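Side-chain contacts in possible phosphoglycerate mutase GPM2 (Mycobacterium tuberculosis, PDB 2A6P), which removes phosphate from a broad range of phosphomonoesters and can serve as a fructose-1,6-bisphosphatase in gluconeogenesis, with negligible phosphoglycerate mutase activity: residues 161-166 against 182-187; 13-18 against 154-159; 27-32 against 109-114; 40-45 against 70-75. One frame throughout, in Å; residues are numbered along the deposited sequence.

Contact 1: residues 161-166 against 182-187; sequences TRWVQL and GICGFE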
loop_
_atom_site.group_PDB
_atom_site.type_symbol
_atom_site.label_atom_id
_atom_site.label_comp_id
_atom_site.label_asym_id
_atom_site.label_seq_id
_atom_site.Cartn_x
_atom_site.Cartn_y
_atom_site.Cartn_z
ATOM N N THR A 161 -8.047 -5.987 -1.123
ATOM C CA THR A 161 -7.659 -7.330 -0.700
ATOM C C THR A 161 -8.017 -8.360 -1.763
ATOM O O THR A 161 -7.262 -9.295 -2.005
ATOM C CB THR A 161 -8.352 -7.724 0.618
ATOM O OG1 THR A 161 -7.984 -6.797 1.646
ATOM C CG2 THR A 161 -7.936 -9.117 1.047
ATOM N N ARG A 162 -9.173 -8.181 -2.396
ATOM C CA ARG A 162 -9.628 -9.101 -3.430
ATOM C C ARG A 162 -8.908 -8.855 -4.746
ATOM O O ARG A 162 -8.661 -9.793 -5.512
ATOM C CB ARG A 162 -11.143 -8.979 -3.612
ATOM C CG ARG A 162 -11.930 -9.344 -2.349
ATOM C CD ARG A 162 -11.557 -10.741 -1.869
ATOM N NE ARG A 162 -11.901 -11.754 -2.864
ATOM C CZ ARG A 162 -11.466 -13.008 -2.835
ATOM N NH1 ARG A 162 -10.656 -13.412 -1.863
ATOM N NH2 ARG A 162 -11.852 -13.860 -3.775
ATOM N N TRP A 163 -8.574 -7.597 -5.016
ATOM C CA TRP A 163 -7.850 -7.277 -6.239
ATOM C C TRP A 163 -6.559 -8.092 -6.254
ATOM O O TRP A 163 -6.186 -8.665 -7.284
ATOM C CB TRP A 163 -7.505 -5.784 -6.315
ATOM C CG TRP A 163 -6.686 -5.444 -7.524
ATOM C CD1 TRP A 163 -5.326 -5.351 -7.595
ATOM C CD2 TRP A 163 -7.174 -5.208 -8.856
ATOM N NE1 TRP A 163 -4.931 -5.069 -8.886
ATOM C CE2 TRP A 163 -6.044 -4.979 -9.681
ATOM C CE3 TRP A 163 -8.455 -5.172 -9.434
ATOM C CZ2 TRP A 163 -6.157 -4.711 -11.051
ATOM C CZ3 TRP A 163 -8.567 -4.907 -10.800
ATOM C CH2 TRP A 163 -7.418 -4.680 -11.592
ATOM N N VAL A 164 -5.902 -8.149 -5.096
ATOM C CA VAL A 164 -4.653 -8.880 -4.949
ATOM C C VAL A 164 -4.847 -10.365 -4.637
ATOM O O VAL A 164 -3.908 -11.056 -4.261
ATOM C CB VAL A 164 -3.752 -8.228 -3.871
ATOM C CG1 VAL A 164 -3.341 -6.841 -4.330
ATOM C CG2 VAL A 164 -4.474 -8.154 -2.544
ATOM N N GLN A 165 -6.081 -10.833 -4.798
ATOM C CA GLN A 165 -6.459 -12.236 -4.611
ATOM C C GLN A 165 -6.090 -12.900 -3.292
ATOM O O GLN A 165 -5.586 -14.020 -3.263
ATOM C CB GLN A 165 -5.917 -13.039 -5.796
ATOM C CG GLN A 165 -6.211 -12.331 -7.113
ATOM C CD GLN A 165 -5.703 -13.058 -8.335
ATOM O OE1 GLN A 165 -6.378 -13.925 -8.875
ATOM N NE2 GLN A 165 -4.505 -12.705 -8.783
ATOM N N LEU A 166 -6.363 -12.206 -2.198
ATOM C CA LEU A 166 -6.094 -12.727 -0.865
ATOM C C LEU A 166 -7.442 -12.962 -0.166
ATOM O O LEU A 166 -8.467 -12.430 -0.601
ATOM C CB LEU A 166 -5.273 -11.710 -0.057
ATOM C CG LEU A 166 -3.820 -11.439 -0.460
ATOM C CD1 LEU A 166 -3.318 -10.189 0.245
ATOM C CD2 LEU A 166 -2.952 -12.643 -0.103
ATOM N N GLY A 182 -6.067 4.718 -2.878
ATOM C CA GLY A 182 -5.330 3.478 -3.063
ATOM C C GLY A 182 -5.400 3.223 -4.562
ATOM O O GLY A 182 -6.419 3.567 -5.171
ATOM N N ILE A 183 -4.345 2.660 -5.168
ATOM C CA ILE A 183 -4.332 2.405 -6.614
ATOM C C ILE A 183 -3.925 0.973 -6.955
ATOM O O ILE A 183 -2.872 0.498 -6.541
ATOM C CB ILE A 183 -3.376 3.381 -7.353
ATOM C CG1 ILE A 183 -3.823 4.828 -7.113
ATOM C CG2 ILE A 183 -3.336 3.058 -8.835
ATOM C CD1 ILE A 183 -2.973 5.849 -7.773
ATOM N N CYS A 184 -4.774 0.289 -7.714
ATOM C CA CYS A 184 -4.521 -1.099 -8.107
ATOM C C CYS A 184 -4.170 -1.203 -9.587
ATOM O O CYS A 184 -4.790 -0.551 -10.420
ATOM C CB CYS A 184 -5.749 -1.960 -7.831
ATOM S SG CYS A 184 -6.220 -2.071 -6.127
ATOM N N GLY A 185 -3.177 -2.029 -9.902
ATOM C CA GLY A 185 -2.758 -2.222 -11.276
ATOM C C GLY A 185 -2.189 -3.617 -11.488
ATOM O O GLY A 185 -2.673 -4.579 -10.888
ATOM N N PHE A 186 -1.171 -3.729 -12.346
ATOM C CA PHE A 186 -0.528 -5.017 -12.641
ATOM C C PHE A 186 0.986 -4.858 -12.782
ATOM O O PHE A 186 1.474 -3.779 -13.093
ATOM C CB PHE A 186 -1.009 -5.611 -13.978
ATOM C CG PHE A 186 -2.490 -5.832 -14.080
ATOM C CD1 PHE A 186 -3.365 -4.755 -14.206
ATOM C CD2 PHE A 186 -3.009 -7.130 -14.094
ATOM C CE1 PHE A 186 -4.745 -4.966 -14.350
ATOM C CE2 PHE A 186 -4.378 -7.349 -14.237
ATOM C CZ PHE A 186 -5.251 -6.263 -14.365
ATOM N N GLU A 187 1.712 -5.950 -12.570
ATOM C CA GLU A 187 3.162 -5.984 -12.740
ATOM C C GLU A 187 3.458 -7.373 -13.308
ATOM O O GLU A 187 3.171 -8.386 -12.660
ATOM C CB GLU A 187 3.909 -5.809 -11.411
ATOM C CG GLU A 187 5.281 -5.144 -11.596
ATOM C CD GLU A 187 6.350 -5.609 -10.600
ATOM O OE1 GLU A 187 6.036 -5.818 -9.407
ATOM O OE2 GLU A 187 7.524 -5.743 -11.024
#

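Contact 2: residues 13-18 against 154-159; sequences LLLLRH and HFSRAV. With SO4 (sulfate ion), chain C.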
loop_
_atom_site.group_PDB
_atom_site.type_symbol
_atom_site.label_atom_id
_atom_site.label_comp_id
_atom_site.label_asym_id
_atom_site.label_seq_id
_atom_site.Cartn_x
_atom_site.Cartn_y
_atom_site.Cartn_z
ATOM N N LEU A 13 -7.233 0.839 -11.326
ATOM C CA LEU A 13 -8.436 0.936 -10.498
ATOM C C LEU A 13 -8.058 1.807 -9.295
ATOM O O LEU A 13 -7.202 1.423 -8.497
ATOM C CB LEU A 13 -8.879 -0.451 -10.010
ATOM C CG LEU A 13 -9.896 -0.492 -8.856
ATOM C CD1 LEU A 13 -11.190 0.215 -9.258
ATOM C CD2 LEU A 13 -10.173 -1.928 -8.468
ATOM N N LEU A 14 -8.656 2.986 -9.177
ATOM C CA LEU A 14 -8.331 3.840 -8.041
ATOM C C LEU A 14 -9.502 3.809 -7.077
ATOM O O LEU A 14 -10.650 3.658 -7.493
ATOM C CB LEU A 14 -8.084 5.295 -8.461
ATOM C CG LEU A 14 -7.416 5.754 -9.766
ATOM C CD1 LEU A 14 -6.531 6.946 -9.434
ATOM C CD2 LEU A 14 -6.605 4.663 -10.414
ATOM N N LEU A 15 -9.212 3.931 -5.787
ATOM C CA LEU A 15 -10.258 3.952 -4.777
ATOM C C LEU A 15 -10.050 5.178 -3.912
ATOM O O LEU A 15 -8.927 5.480 -3.522
ATOM C CB LEU A 15 -10.214 2.700 -3.899
ATOM C CG LEU A 15 -10.405 1.380 -4.642
ATOM C CD1 LEU A 15 -9.066 0.885 -5.192
ATOM C CD2 LEU A 15 -10.985 0.373 -3.686
ATOM N N LEU A 16 -11.134 5.885 -3.619
ATOM C CA LEU A 16 -11.067 7.082 -2.786
ATOM C C LEU A 16 -12.036 6.966 -1.613
ATOM O O LEU A 16 -13.246 6.769 -1.824
ATOM C CB LEU A 16 -11.435 8.325 -3.607
ATOM C CG LEU A 16 -11.630 9.614 -2.784
ATOM C CD1 LEU A 16 -10.297 10.022 -2.151
ATOM C CD2 LEU A 16 -12.176 10.748 -3.651
ATOM N N ARG A 17 -11.519 7.074 -0.389
ATOM C CA ARG A 17 -12.389 7.017 0.785
ATOM C C ARG A 17 -12.949 8.427 0.992
ATOM O O ARG A 17 -12.259 9.411 0.740
ATOM C CB ARG A 17 -11.617 6.602 2.052
ATOM C CG ARG A 17 -12.514 6.579 3.307
ATOM C CD ARG A 17 -11.767 6.154 4.560
ATOM N NE ARG A 17 -12.646 6.101 5.733
ATOM C CZ ARG A 17 -12.209 5.985 6.987
ATOM N NH1 ARG A 17 -10.909 5.911 7.234
ATOM N NH2 ARG A 17 -13.064 5.972 7.999
ATOM N N HIS A 18 -14.193 8.526 1.446
ATOM C CA HIS A 18 -14.792 9.829 1.688
ATOM C C HIS A 18 -14.070 10.559 2.835
ATOM O O HIS A 18 -13.311 9.959 3.604
ATOM C CB HIS A 18 -16.271 9.663 2.032
ATOM C CG HIS A 18 -16.517 8.877 3.277
ATOM N ND1 HIS A 18 -16.246 9.371 4.535
ATOM C CD2 HIS A 18 -17.011 7.629 3.460
ATOM C CE1 HIS A 18 -16.563 8.460 5.440
ATOM N NE2 HIS A 18 -17.030 7.395 4.813
ATOM N N HIS A 154 -13.585 0.161 5.148
ATOM C CA HIS A 154 -13.545 -1.290 5.096
ATOM C C HIS A 154 -13.841 -1.856 3.717
ATOM O O HIS A 154 -13.102 -2.725 3.247
ATOM C CB HIS A 154 -14.475 -1.881 6.164
ATOM C CG HIS A 154 -13.984 -1.663 7.566
ATOM N ND1 HIS A 154 -14.815 -1.699 8.667
ATOM C CD2 HIS A 154 -12.744 -1.406 8.044
ATOM C CE1 HIS A 154 -14.107 -1.470 9.758
ATOM N NE2 HIS A 154 -12.848 -1.290 9.407
ATOM N N PHE A 155 -14.877 -1.364 3.042
ATOM C CA PHE A 155 -15.168 -1.904 1.718
ATOM C C PHE A 155 -14.035 -1.658 0.717
ATOM O O PHE A 155 -13.695 -2.542 -0.056
ATOM C CB PHE A 155 -16.479 -1.365 1.141
ATOM C CG PHE A 155 -16.903 -2.085 -0.122
ATOM C CD1 PHE A 155 -17.269 -3.429 -0.078
ATOM C CD2 PHE A 155 -16.840 -1.451 -1.369
ATOM C CE1 PHE A 155 -17.560 -4.136 -1.264
ATOM C CE2 PHE A 155 -17.130 -2.154 -2.557
ATOM C CZ PHE A 155 -17.487 -3.491 -2.503
ATOM N N SER A 156 -13.455 -0.458 0.724
ATOM C CA SER A 156 -12.342 -0.167 -0.184
ATOM C C SER A 156 -11.219 -1.178 0.069
ATOM O O SER A 156 -10.608 -1.693 -0.862
ATOM C CB SER A 156 -11.819 1.256 0.035
ATOM O OG SER A 156 -12.765 2.231 -0.379
ATOM N N ARG A 157 -10.940 -1.449 1.338
ATOM C CA ARG A 157 -9.911 -2.412 1.699
ATOM C C ARG A 157 -10.301 -3.794 1.212
ATOM O O ARG A 157 -9.439 -4.603 0.862
ATOM C CB ARG A 157 -9.754 -2.511 3.204
ATOM C CG ARG A 157 -9.218 -1.312 3.927
ATOM C CD ARG A 157 -8.896 -1.831 5.312
ATOM N NE ARG A 157 -8.967 -0.821 6.339
ATOM C CZ ARG A 157 -8.664 -1.053 7.608
ATOM N NH1 ARG A 157 -8.266 -2.266 7.977
ATOM N NH2 ARG A 157 -8.779 -0.079 8.495
ATOM N N ALA A 158 -11.603 -4.069 1.236
ATOM C CA ALA A 158 -12.126 -5.353 0.795
ATOM C C ALA A 158 -11.819 -5.486 -0.684
ATOM O O ALA A 158 -11.334 -6.524 -1.139
ATOM C CB ALA A 158 -13.640 -5.420 1.019
ATOM N N VAL A 159 -12.125 -4.437 -1.438
ATOM C CA VAL A 159 -11.860 -4.460 -2.871
ATOM C C VAL A 159 -10.372 -4.664 -3.141
ATOM O O VAL A 159 -9.994 -5.487 -3.968
ATOM C CB VAL A 159 -12.323 -3.168 -3.543
ATOM C CG1 VAL A 159 -11.888 -3.154 -5.010
ATOM C CG2 VAL A 159 -13.849 -3.064 -3.430
HETATM S S SO4 C . -16.934 6.639 8.661
HETATM O O1 SO4 C . -15.520 7.102 8.493
HETATM O O2 SO4 C . -17.799 7.908 8.897
HETATM O O3 SO4 C . -17.382 6.081 7.444
HETATM O O4 SO4 C . -16.935 5.945 9.920
#

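Contact 3: residues 27-32 against 109-114; sequences GRHTGG and PDWLVW. With SO4 (sulfate ion), chain C.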
loop_
_atom_site.group_PDB
_atom_site.type_symbol
_atom_site.label_atom_id
_atom_site.label_comp_id
_atom_site.label_asym_id
_atom_site.label_seq_id
_atom_site.Cartn_x
_atom_site.Cartn_y
_atom_site.Cartn_z
ATOM N N GLY A 27 -13.867 7.065 15.813
ATOM C CA GLY A 27 -13.608 5.654 15.592
ATOM C C GLY A 27 -14.875 4.821 15.589
ATOM O O GLY A 27 -14.809 3.602 15.771
ATOM N N ARG A 28 -16.020 5.478 15.384
ATOM C CA ARG A 28 -17.318 4.807 15.360
ATOM C C ARG A 28 -17.557 4.175 13.992
ATOM O O ARG A 28 -17.197 4.745 12.969
ATOM C CB ARG A 28 -18.434 5.810 15.670
ATOM C CG ARG A 28 -18.266 6.528 17.005
ATOM C CD ARG A 28 -19.392 7.526 17.276
ATOM N NE ARG A 28 -20.676 6.874 17.535
ATOM C CZ ARG A 28 -21.802 7.527 17.825
ATOM N NH1 ARG A 28 -21.792 8.854 17.890
ATOM N NH2 ARG A 28 -22.936 6.858 18.051
ATOM N N HIS A 29 -18.141 2.983 13.978
ATOM C CA HIS A 29 -18.427 2.288 12.729
ATOM C C HIS A 29 -19.718 2.833 12.125
ATOM O O HIS A 29 -20.775 2.766 12.749
ATOM C CB HIS A 29 -18.550 0.780 12.969
ATOM C CG HIS A 29 -17.239 0.102 13.252
ATOM N ND1 HIS A 29 -16.543 0.278 14.429
ATOM C CD2 HIS A 29 -16.476 -0.714 12.485
ATOM C CE1 HIS A 29 -15.409 -0.398 14.376
ATOM N NE2 HIS A 29 -15.344 -1.009 13.207
ATOM N N THR A 30 -19.613 3.375 10.911
ATOM C CA THR A 30 -20.760 3.950 10.203
ATOM C C THR A 30 -21.063 3.163 8.927
ATOM O O THR A 30 -20.231 3.074 8.029
ATOM C CB THR A 30 -20.495 5.426 9.810
ATOM O OG1 THR A 30 -19.988 6.140 10.946
ATOM C CG2 THR A 30 -21.778 6.094 9.334
ATOM N N GLY A 31 -22.260 2.588 8.869
ATOM C CA GLY A 31 -22.672 1.808 7.718
ATOM C C GLY A 31 -23.765 2.548 6.977
ATOM O O GLY A 31 -23.483 3.480 6.223
ATOM N N GLY A 32 -25.015 2.151 7.193
ATOM C CA GLY A 32 -26.118 2.822 6.532
ATOM C C GLY A 32 -26.444 4.203 7.083
ATOM O O GLY A 32 -27.095 4.997 6.402
ATOM N N PRO A 109 -13.822 -9.602 22.699
ATOM C CA PRO A 109 -12.405 -9.270 22.900
ATOM C C PRO A 109 -11.440 -9.462 21.733
ATOM O O PRO A 109 -10.455 -8.737 21.627
ATOM C CB PRO A 109 -12.026 -10.118 24.108
ATOM C CG PRO A 109 -13.287 -10.073 24.922
ATOM C CD PRO A 109 -14.344 -10.340 23.866
ATOM N N ASP A 110 -11.715 -10.424 20.862
ATOM C CA ASP A 110 -10.834 -10.678 19.724
ATOM C C ASP A 110 -11.429 -10.232 18.383
ATOM O O ASP A 110 -10.902 -10.577 17.316
ATOM C CB ASP A 110 -10.501 -12.166 19.659
ATOM C CG ASP A 110 -11.742 -13.030 19.539
ATOM O OD1 ASP A 110 -12.725 -12.772 20.274
ATOM O OD2 ASP A 110 -11.735 -13.977 18.723
ATOM N N TRP A 111 -12.514 -9.459 18.441
ATOM C CA TRP A 111 -13.196 -8.993 17.232
ATOM C C TRP A 111 -12.411 -8.150 16.222
ATOM O O TRP A 111 -11.664 -7.234 16.580
ATOM C CB TRP A 111 -14.448 -8.202 17.608
ATOM C CG TRP A 111 -15.270 -7.779 16.414
ATOM C CD1 TRP A 111 -16.245 -8.509 15.780
ATOM C CD2 TRP A 111 -15.180 -6.535 15.710
ATOM N NE1 TRP A 111 -16.767 -7.789 14.725
ATOM C CE2 TRP A 111 -16.129 -6.578 14.659
ATOM C CE3 TRP A 111 -14.387 -5.389 15.861
ATOM C CZ2 TRP A 111 -16.306 -5.513 13.766
ATOM C CZ3 TRP A 111 -14.564 -4.331 14.973
ATOM C CH2 TRP A 111 -15.518 -4.401 13.938
ATOM N N LEU A 112 -12.605 -8.488 14.950
ATOM C CA LEU A 112 -12.043 -7.774 13.803
ATOM C C LEU A 112 -13.160 -7.991 12.803
ATOM O O LEU A 112 -13.647 -9.112 12.660
ATOM C CB LEU A 112 -10.770 -8.418 13.257
ATOM C CG LEU A 112 -9.407 -8.112 13.879
ATOM C CD1 LEU A 112 -8.349 -8.891 13.101
ATOM C CD2 LEU A 112 -9.101 -6.605 13.855
ATOM N N VAL A 113 -13.590 -6.938 12.126
ATOM C CA VAL A 113 -14.671 -7.104 11.175
ATOM C C VAL A 113 -14.282 -8.144 10.130
ATOM O O VAL A 113 -15.121 -8.912 9.658
ATOM C CB VAL A 113 -15.025 -5.755 10.494
ATOM C CG1 VAL A 113 -13.829 -5.223 9.708
ATOM C CG2 VAL A 113 -16.245 -5.933 9.594
ATOM N N TRP A 114 -12.991 -8.182 9.813
ATOM C CA TRP A 114 -12.430 -9.084 8.802
ATOM C C TRP A 114 -12.578 -10.578 9.045
ATOM O O TRP A 114 -12.630 -11.366 8.092
ATOM C CB TRP A 114 -10.946 -8.767 8.604
ATOM C CG TRP A 114 -10.751 -7.339 8.345
ATOM C CD1 TRP A 114 -10.328 -6.387 9.231
ATOM C CD2 TRP A 114 -11.092 -6.652 7.139
ATOM N NE1 TRP A 114 -10.393 -5.142 8.645
ATOM C CE2 TRP A 114 -10.860 -5.276 7.362
ATOM C CE3 TRP A 114 -11.575 -7.068 5.889
ATOM C CZ2 TRP A 114 -11.102 -4.308 6.378
ATOM C CZ3 TRP A 114 -11.812 -6.105 4.910
ATOM C CH2 TRP A 114 -11.576 -4.740 5.163
HETATM S S SO4 C . -16.934 6.639 8.661
HETATM O O1 SO4 C . -15.520 7.102 8.493
HETATM O O2 SO4 C . -17.799 7.908 8.897
HETATM O O3 SO4 C . -17.382 6.081 7.444
HETATM O O4 SO4 C . -16.935 5.945 9.920
#

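Contact 4: residues 40-45 against 70-75; sequences TGRTQA and TLDTAK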
loop_
_atom_site.group_PDB
_atom_site.type_symbol
_atom_site.label_atom_id
_atom_site.label_comp_id
_atom_site.label_asym_id
_atom_site.label_seq_id
_atom_site.Cartn_x
_atom_site.Cartn_y
_atom_site.Cartn_z
ATOM N N THR A 40 -13.843 19.878 7.956
ATOM C CA THR A 40 -12.524 19.339 7.696
ATOM C C THR A 40 -12.703 18.276 6.619
ATOM O O THR A 40 -11.836 18.078 5.770
ATOM C CB THR A 40 -11.907 18.704 8.967
ATOM O OG1 THR A 40 -11.784 19.700 9.990
ATOM C CG2 THR A 40 -10.525 18.144 8.668
ATOM N N GLY A 41 -13.846 17.604 6.653
ATOM C CA GLY A 41 -14.128 16.582 5.662
ATOM C C GLY A 41 -14.288 17.160 4.267
ATOM O O GLY A 41 -13.847 16.562 3.289
ATOM N N ARG A 42 -14.919 18.326 4.170
ATOM C CA ARG A 42 -15.124 18.976 2.886
ATOM C C ARG A 42 -13.796 19.389 2.298
ATOM O O ARG A 42 -13.578 19.266 1.092
ATOM C CB ARG A 42 -15.997 20.222 3.034
ATOM C CG ARG A 42 -17.329 19.982 3.720
ATOM C CD ARG A 42 -18.353 21.025 3.289
ATOM N NE ARG A 42 -19.405 20.427 2.467
ATOM C CZ ARG A 42 -19.974 21.025 1.422
ATOM N NH1 ARG A 42 -19.587 22.244 1.064
ATOM N NH2 ARG A 42 -20.933 20.411 0.737
ATOM N N THR A 43 -12.910 19.893 3.150
ATOM C CA THR A 43 -11.592 20.334 2.703
ATOM C C THR A 43 -10.771 19.141 2.212
ATOM O O THR A 43 -10.088 19.229 1.191
ATOM C CB THR A 43 -10.827 21.043 3.841
ATOM O OG1 THR A 43 -11.634 22.106 4.369
ATOM C CG2 THR A 43 -9.512 21.627 3.322
ATOM N N GLN A 44 -10.839 18.033 2.949
ATOM C CA GLN A 44 -10.129 16.807 2.582
ATOM C C GLN A 44 -10.543 16.392 1.176
ATOM O O GLN A 44 -9.695 16.137 0.315
ATOM C CB GLN A 44 -10.466 15.678 3.558
ATOM C CG GLN A 44 -9.620 15.663 4.824
ATOM C CD GLN A 44 -10.045 14.581 5.801
ATOM O OE1 GLN A 44 -9.302 14.224 6.721
ATOM N NE2 GLN A 44 -11.248 14.060 5.612
ATOM N N ALA A 45 -11.854 16.331 0.958
ATOM C CA ALA A 45 -12.407 15.960 -0.335
ATOM C C ALA A 45 -11.888 16.890 -1.427
ATOM O O ALA A 45 -11.509 16.445 -2.513
ATOM C CB ALA A 45 -13.921 16.023 -0.280
ATOM N N THR A 70 -20.270 10.230 0.719
ATOM C CA THR A 70 -19.464 9.838 -0.436
ATOM C C THR A 70 -19.886 10.641 -1.668
ATOM O O THR A 70 -19.040 11.047 -2.470
ATOM C CB THR A 70 -19.570 8.308 -0.752
ATOM O OG1 THR A 70 -20.923 7.866 -0.595
ATOM C CG2 THR A 70 -18.644 7.498 0.169
ATOM N N LEU A 71 -21.186 10.884 -1.818
ATOM C CA LEU A 71 -21.654 11.671 -2.956
ATOM C C LEU A 71 -21.070 13.073 -2.817
ATOM O O LEU A 71 -20.583 13.667 -3.783
ATOM C CB LEU A 71 -23.186 11.742 -2.970
ATOM C CG LEU A 71 -23.906 10.455 -3.394
ATOM C CD1 LEU A 71 -25.398 10.597 -3.149
ATOM C CD2 LEU A 71 -23.627 10.174 -4.878
ATOM N N ASP A 72 -21.118 13.588 -1.595
ATOM C CA ASP A 72 -20.599 14.915 -1.283
ATOM C C ASP A 72 -19.122 15.001 -1.634
ATOM O O ASP A 72 -18.674 15.971 -2.256
ATOM C CB ASP A 72 -20.768 15.213 0.205
ATOM C CG ASP A 72 -21.511 16.502 0.457
ATOM O OD1 ASP A 72 -21.162 17.522 -0.178
ATOM O OD2 ASP A 72 -22.437 16.493 1.296
ATOM N N THR A 73 -18.363 13.987 -1.222
ATOM C CA THR A 73 -16.930 13.957 -1.496
ATOM C C THR A 73 -16.649 14.040 -3.002
ATOM O O THR A 73 -15.801 14.825 -3.443
ATOM C CB THR A 73 -16.287 12.678 -0.926
ATOM O OG1 THR A 73 -16.463 12.645 0.494
ATOM C CG2 THR A 73 -14.797 12.639 -1.245
ATOM N N ALA A 74 -17.366 13.236 -3.788
ATOM C CA ALA A 74 -17.181 13.229 -5.241
ATOM C C ALA A 74 -17.397 14.617 -5.835
ATOM O O ALA A 74 -16.607 15.084 -6.649
ATOM C CB ALA A 74 -18.136 12.230 -5.892
ATOM N N LYS A 75 -18.478 15.269 -5.426
ATOM C CA LYS A 75 -18.803 16.613 -5.908
ATOM C C LYS A 75 -17.698 17.601 -5.519
ATOM O O LYS A 75 -17.207 18.366 -6.358
ATOM C CB LYS A 75 -20.136 17.075 -5.310
ATOM C CG LYS A 75 -20.604 18.436 -5.799
ATOM C CD LYS A 75 -21.940 18.784 -5.173
ATOM C CE LYS A 75 -22.471 20.108 -5.693
ATOM N NZ LYS A 75 -23.819 20.419 -5.126
#

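Contact 1: residues 161-166 against 182-187
C184 and the indole of W163 meet where the C-terminal end of helix 153-163 packs against strand 180-187. The CB of C184 sits above the five-membered ring, 3.3 Å from its centroid and nearly on the ring normal, a CH-pi contact. The sulfur SG lies over the same ring at 4.0 Å from that centroid, a Cys sulfur-aromatic contact. At G185 the backbone takes over: W163 NE1 donates to G185 O over 3.1 Å, N-H...O angle 146°, with the oxygen in the indole plane and the N-H on a carbonyl lone pair. W163 CG stands anti to the backbone N (chi1 176°), which carries the indole out to the strand. F186 follows with an offset edge-to-face contact: the benzo edge of the indole points to the phenyl face, CZ2 lying 3.6 Å from F186 CE1, planes at 77°. Beyond W163 the helix ends in a Schellman motif, with L166 N bonded to T161 O. The indole is thus buried between the sheet, where L13 of strand 13-17 also touches it, and V135 and L139 of helix 124-141, while R191 of strand 190-199 makes a cation-pi contact with it.

Contact 2: residues 13-18 against 154-159
Strand 13-17 leads straight into the phosphate pocket of the histidine phosphatase fold, and behind that pocket its L13 and L15 pack on helix 153-163, which runs nearly antiparallel to it (164°, short-segment axes 8.9 Å apart). L15 carries most of the contact. Its CD2 methyl reaches the helix between S156 and V159, 3.5 Å from S156 O and 3.8 Å from V159 CB, so a methyl lies against a backbone carbonyl as well as apolar carbon. CG of L15 is anti to the carbonyl carbon (chi1 -60°), which brings the branch down between these two residues. Two residues earlier on the strand, L13 CD2 touches V159 CG1 at 4.0 Å. The hydroxyl of S156 bonds instead to O of H152, by similarity the transition-state stabiliser, just ahead of the helix. At the far end of the strand, R17 and H18 hold a sulfate, probably from the crystallisation liquor. H18, inferred to form the phosphohistidine intermediate, gives a weak bond from NE2 to sulfate O3 (3.0 Å), the ion at the ring edge. R17 NH2 approaches O1 of the ion from its guanidinium edge, though the placement of NH2 is less sure; T21 and T30 bind the ion too. Strand 13-17 lies between strands 147-151 and 180-187, while helix 124-141 packs against L13 and against F155 and A158 of helix 153-163.

Contact 3: residues 27-32 against 109-114
The backbones of 27-32 and 109-114 stay well apart, H29 and V113 being the nearest pair at 10.2 Å between CA atoms, and two aromatic side chains, H29 and W111, bridge the gap beside the probable active-site pocket of the histidine phosphatase fold, H29 lying about 7 Å (side chains) from E90. They come from opposite directions and form an offset edge-to-face pair: the benzo edge of W111 is directed at the imidazole face of H29, ring planes at 76° and centroids 5.3 Å apart. The indole leads with CH2, which lies 3.5 Å from H29 NE2, and CZ3 is close behind. A chi1 of -175° stretches the W111 side chain away from its own backbone N, extending the benzo end toward the loop. Each ring has a hydrogen bond that would limit its rotation: H29 ND1 is bonded to L99 O, and W111 NE1 to G117 O. Y93 meets H29 edge-to-face, and Y96 does the same with W111, so the pair belongs to a wider aromatic cluster. V113 N lies above one face of W111, 3.4 Å from the plane and offset toward the rim. Next along from H29, T30 OG1 is hydrogen-bonded to O4 of the bound sulfate at 3.2 Å.

Contact 4: residues 40-45 against 70-75
The guanidinium of R42 and the carboxylate of D72 are turned almost perpendicular, their planes 85° apart, and meet through one atom on each side: D72 OD1 comes obliquely to the arginine plane, 3.0 Å from R42 NH2. This salt bridge joins helix 39-53 to helix 68-76, two helices of the histidine phosphatase alpha/beta fold. Its hydrogen bond is weak, being bent to 129° at the hydrogen; a side-by-side, two-bonded pairing is not formed. The arginine chain is bent at chi3 (111°), which swings NH2 across to the neighbouring helix. OD2 of D72 has a long, weak ion pair with R68 on its own helix. R42 and, more weakly, R68 would probably favour the ionised form of the carboxylate. K75 NZ is a like-charged neighbour of the arginine, 6.5 Å from R42 NH2. Deeper in, the helices come close at two small residues: A45 and T73 have their CA atoms 5.1 Å apart, and the methyl of A45 rests on T73. T73 directs CG2 to this interface with OG1 turned off to its own helix, bonded to R69 O. T73 also borders H18, the inferred phosphohistidine residue, whose CB packs on OG1, so helix 68-76 borders the active-site histidine. The tightest apolar touch is A45 CB against T73 CG2, at 3.6 Å.

Overall arrangement
All four contacts belong to one histidine phosphatase domain built on a mixed sheet. Contact 2 lies near the middle of the chain, about 2 Å from its centre, and contacts 1, 3 and 4 have centres about 11, 16 and 15 Å from the centre of contact 2. Contacts 1 and 2 share helix 153-163 and use adjacent antiparallel strands, 180-187 and 13-17. Contacts 3 and 4 are nested in the loop closed by contact 2, with 4 inside 3; contact 1 follows in series. Contacts 1 and 4 sit on opposite sides of the chain's centre, about 25 Å apart. Contacts 2 and 3 both reach the sulfate, while contact 4 touches H18, so three of them converge on the catalytic pocket.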